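Local atomic coordinates of DNA polymerase (Bacillus phage phi29, PDB entry 2PYJ), a protein that replicates the DNA of a bacteriophage by protein-primed, strand-displacing synthesis with high processivity and fidelity. Residues G[245-250]-G[487-492]. The protein carries 2 engineered substitutions. Numbering follows the deposited sequence.
With MN (manganese (II) ion), chain R; MG (magnesium ion), chain S; DGT (2'-deoxyguanosine-5'-triphosphate), chain T.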
loop_
_atom_site.group_PDB
_atom_site.type_symbol
_atom_site.label_atom_id
_atom_site.label_comp_id
_atom_site.label_asym_id
_atom_site.label_seq_id
_atom_site.Cartn_x
_atom_site.Cartn_y
_atom_site.Cartn_z
ATOM N N GLY G 245 14.333 25.426 -4.680
ATOM C CA GLY G 245 12.965 25.044 -4.975
ATOM C C GLY G 245 12.217 24.561 -3.746
ATOM O O GLY G 245 12.755 24.568 -2.644
ATOM N N MET G 246 10.967 24.157 -3.937
ATOM C CA MET G 246 10.132 23.713 -2.818
ATOM C C MET G 246 9.121 22.661 -3.230
ATOM O O MET G 246 8.815 22.494 -4.410
ATOM C CB MET G 246 9.411 24.905 -2.143
ATOM C CG MET G 246 9.200 26.102 -3.047
ATOM S SD MET G 246 8.109 27.385 -2.395
ATOM C CE MET G 246 8.653 27.523 -0.699
ATOM N N VAL G 247 8.616 21.952 -2.230
ATOM C CA VAL G 247 7.631 20.926 -2.423
ATOM C C VAL G 247 6.455 21.200 -1.501
ATOM O O VAL G 247 6.635 21.494 -0.314
ATOM C CB VAL G 247 8.187 19.509 -2.121
ATOM C CG1 VAL G 247 7.161 18.440 -2.500
ATOM C CG2 VAL G 247 9.531 19.272 -2.850
ATOM N N PHE G 248 5.258 21.098 -2.070
ATOM C CA PHE G 248 4.007 21.167 -1.328
ATOM C C PHE G 248 3.278 19.857 -1.534
ATOM O O PHE G 248 3.289 19.326 -2.626
ATOM C CB PHE G 248 3.140 22.329 -1.824
ATOM C CG PHE G 248 3.700 23.690 -1.491
ATOM C CD1 PHE G 248 4.549 24.343 -2.380
ATOM C CD2 PHE G 248 3.394 24.304 -0.288
ATOM C CE1 PHE G 248 5.070 25.598 -2.078
ATOM C CE2 PHE G 248 3.921 25.557 0.031
ATOM C CZ PHE G 248 4.763 26.202 -0.867
ATOM N N ASP G 249 2.645 19.348 -0.479
ATOM C CA ASP G 249 1.987 18.026 -0.512
ATOM C C ASP G 249 0.647 18.128 0.188
ATOM O O ASP G 249 0.586 18.577 1.329
ATOM C CB ASP G 249 2.874 16.984 0.206
ATOM C CG ASP G 249 2.371 15.532 0.037
ATOM O OD1 ASP G 249 3.064 14.789 -0.698
ATOM O OD2 ASP G 249 1.313 15.117 0.633
ATOM N N VAL G 250 -0.426 17.703 -0.479
ATOM C CA VAL G 250 -1.751 17.773 0.136
ATOM C C VAL G 250 -1.838 16.855 1.375
ATOM O O VAL G 250 -1.377 15.670 1.360
ATOM C CB VAL G 250 -2.904 17.453 -0.851
ATOM C CG1 VAL G 250 -4.269 17.525 -0.122
ATOM C CG2 VAL G 250 -2.897 18.423 -2.009
ATOM N N SER G 487 8.905 20.821 2.036
ATOM C CA SER G 487 10.322 21.166 2.123
ATOM C C SER G 487 10.712 22.294 1.201
ATOM O O SER G 487 9.979 22.643 0.256
ATOM C CB SER G 487 11.184 19.955 1.785
ATOM O OG SER G 487 11.031 19.600 0.420
ATOM N N THR G 488 11.873 22.865 1.499
ATOM C CA THR G 488 12.571 23.757 0.598
ATOM C C THR G 488 13.963 23.164 0.377
ATOM O O THR G 488 14.625 22.745 1.330
ATOM C CB THR G 488 12.666 25.171 1.177
ATOM O OG1 THR G 488 11.345 25.658 1.446
ATOM C CG2 THR G 488 13.350 26.110 0.204
ATOM N N PHE G 489 14.396 23.116 -0.877
ATOM C CA PHE G 489 15.703 22.524 -1.207
ATOM C C PHE G 489 16.673 23.517 -1.853
ATOM O O PHE G 489 16.260 24.488 -2.486
ATOM C CB PHE G 489 15.544 21.229 -2.036
ATOM C CG PHE G 489 14.766 21.387 -3.321
ATOM C CD1 PHE G 489 15.345 21.989 -4.442
ATOM C CD2 PHE G 489 13.476 20.883 -3.430
ATOM C CE1 PHE G 489 14.634 22.113 -5.637
ATOM C CE2 PHE G 489 12.759 20.994 -4.627
ATOM C CZ PHE G 489 13.342 21.610 -5.733
ATOM N N LYS G 490 17.964 23.275 -1.641
ATOM C CA LYS G 490 19.029 24.118 -2.167
ATOM C C LYS G 490 19.339 23.719 -3.606
ATOM O O LYS G 490 19.637 24.563 -4.446
ATOM C CB LYS G 490 20.278 23.982 -1.288
ATOM C CG LYS G 490 21.443 24.911 -1.649
ATOM C CD LYS G 490 22.513 24.878 -0.562
ATOM C CE LYS G 490 23.682 25.791 -0.884
ATOM N NZ LYS G 490 24.679 25.830 0.230
ATOM N N ARG G 491 19.285 22.416 -3.870
ATOM C CA ARG G 491 19.431 21.874 -5.221
ATOM C C ARG G 491 18.708 20.532 -5.340
ATOM O O ARG G 491 18.391 19.888 -4.326
ATOM C CB ARG G 491 20.912 21.739 -5.633
ATOM C CG ARG G 491 21.781 20.902 -4.700
ATOM C CD ARG G 491 23.119 20.582 -5.348
ATOM N NE ARG G 491 23.926 19.694 -4.512
ATOM C CZ ARG G 491 25.076 19.133 -4.880
ATOM N NH1 ARG G 491 25.590 19.361 -6.083
ATOM N NH2 ARG G 491 25.712 18.335 -4.037
ATOM N N ALA G 492 18.430 20.140 -6.581
ATOM C CA ALA G 492 17.716 18.894 -6.874
ATOM C C ALA G 492 18.084 18.365 -8.251
ATOM O O ALA G 492 18.684 19.077 -9.064
ATOM C CB ALA G 492 16.209 19.099 -6.776
HETATM MN MN MN R . -0.271 13.993 0.874
HETATM MG MG MG S . 2.170 12.907 -1.223
HETATM P PG DGT T . -0.291 13.119 4.105
HETATM O O1G DGT T . 0.588 12.126 4.822
HETATM O O2G DGT T . -0.877 14.126 5.056
HETATM O O3G DGT T . 0.191 13.717 2.756
HETATM O O3B DGT T . -1.541 12.171 3.686
HETATM P PB DGT T . -1.871 11.634 2.192
HETATM O O1B DGT T . -3.084 10.747 2.321
HETATM O O2B DGT T . -1.763 12.783 1.182
HETATM O O3A DGT T . -0.651 10.606 1.886
HETATM P PA DGT T . 0.393 10.770 0.669
HETATM O O1A DGT T . 1.548 9.824 1.036
HETATM O O2A DGT T . 0.641 12.270 0.317
HETATM O "O5'" DGT T . -0.363 10.001 -0.501
HETATM C "C5'" DGT T . -1.219 10.670 -1.404
HETATM C "C4'" DGT T . -2.379 9.774 -1.755
HETATM O "O4'" DGT T . -1.946 8.535 -2.379
HETATM C "C3'" DGT T . -3.255 9.359 -0.576
HETATM O "O3'" DGT T . -4.195 10.363 -0.148
HETATM C "C2'" DGT T . -3.957 8.169 -1.173
HETATM C "C1'" DGT T . -2.849 7.509 -2.002
HETATM N N9 DGT T . -2.204 6.576 -1.066
HETATM C C8 DGT T . -1.071 6.757 -0.336
HETATM N N7 DGT T . -0.854 5.663 0.444
HETATM C C5 DGT T . -1.850 4.796 0.209
HETATM C C6 DGT T . -2.235 3.456 0.687
HETATM O O6 DGT T . -1.555 2.839 1.528
HETATM N N1 DGT T . -3.353 2.911 0.209
HETATM C C2 DGT T . -4.139 3.526 -0.695
HETATM N N2 DGT T . -5.241 2.879 -1.119
HETATM N N3 DGT T . -3.844 4.770 -1.189
HETATM C C4 DGT T . -2.735 5.417 -0.764
HETATM O O HOH W 1 3.487 13.098 -2.978
#
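Phe-489 lies over Gly-245 where two antiparallel strands pair in the palm sheet of this family B polymerase. With chi1 at 57°, CG is tucked over its own backbone, and the ring folds back across the neighbouring strand; Gly-245 CA comes 3.7 Å from the ring centroid of Phe-489, a CH-pi contact, and Gly-245 C rides over the centre of the same face. Ala-492 CB, beyond the corner at Lys-490, lies against the rim of the opposite face. Val-247 CG2, anti to its carbonyl carbon, reaches the ring edge at CE2 and also packs on Ser-487 OG at 3.6 Å. On the other side of the sheet, Met-246 and Thr-488 run side by side, the thioether bent at chi3 (44°) to set CE beside OG1. Gly-245 and Phe-489 exchange two backbone hydrogen bonds; Val-247 N donates to Ser-487 O at 2.9 Å, and the return bond from Ser-487 N to Val-247 O is weak. Further along, the strand delivers Asp-249 to the catalytic metals; Asp-458 and three phosphate oxygens of the bound dGTP complete the manganese site. Asp-249 bridges both ions: its OD1 meets magnesium at 2.1 Å, while its OD2 binds manganese at 2.0 Å alongside Val-250 O.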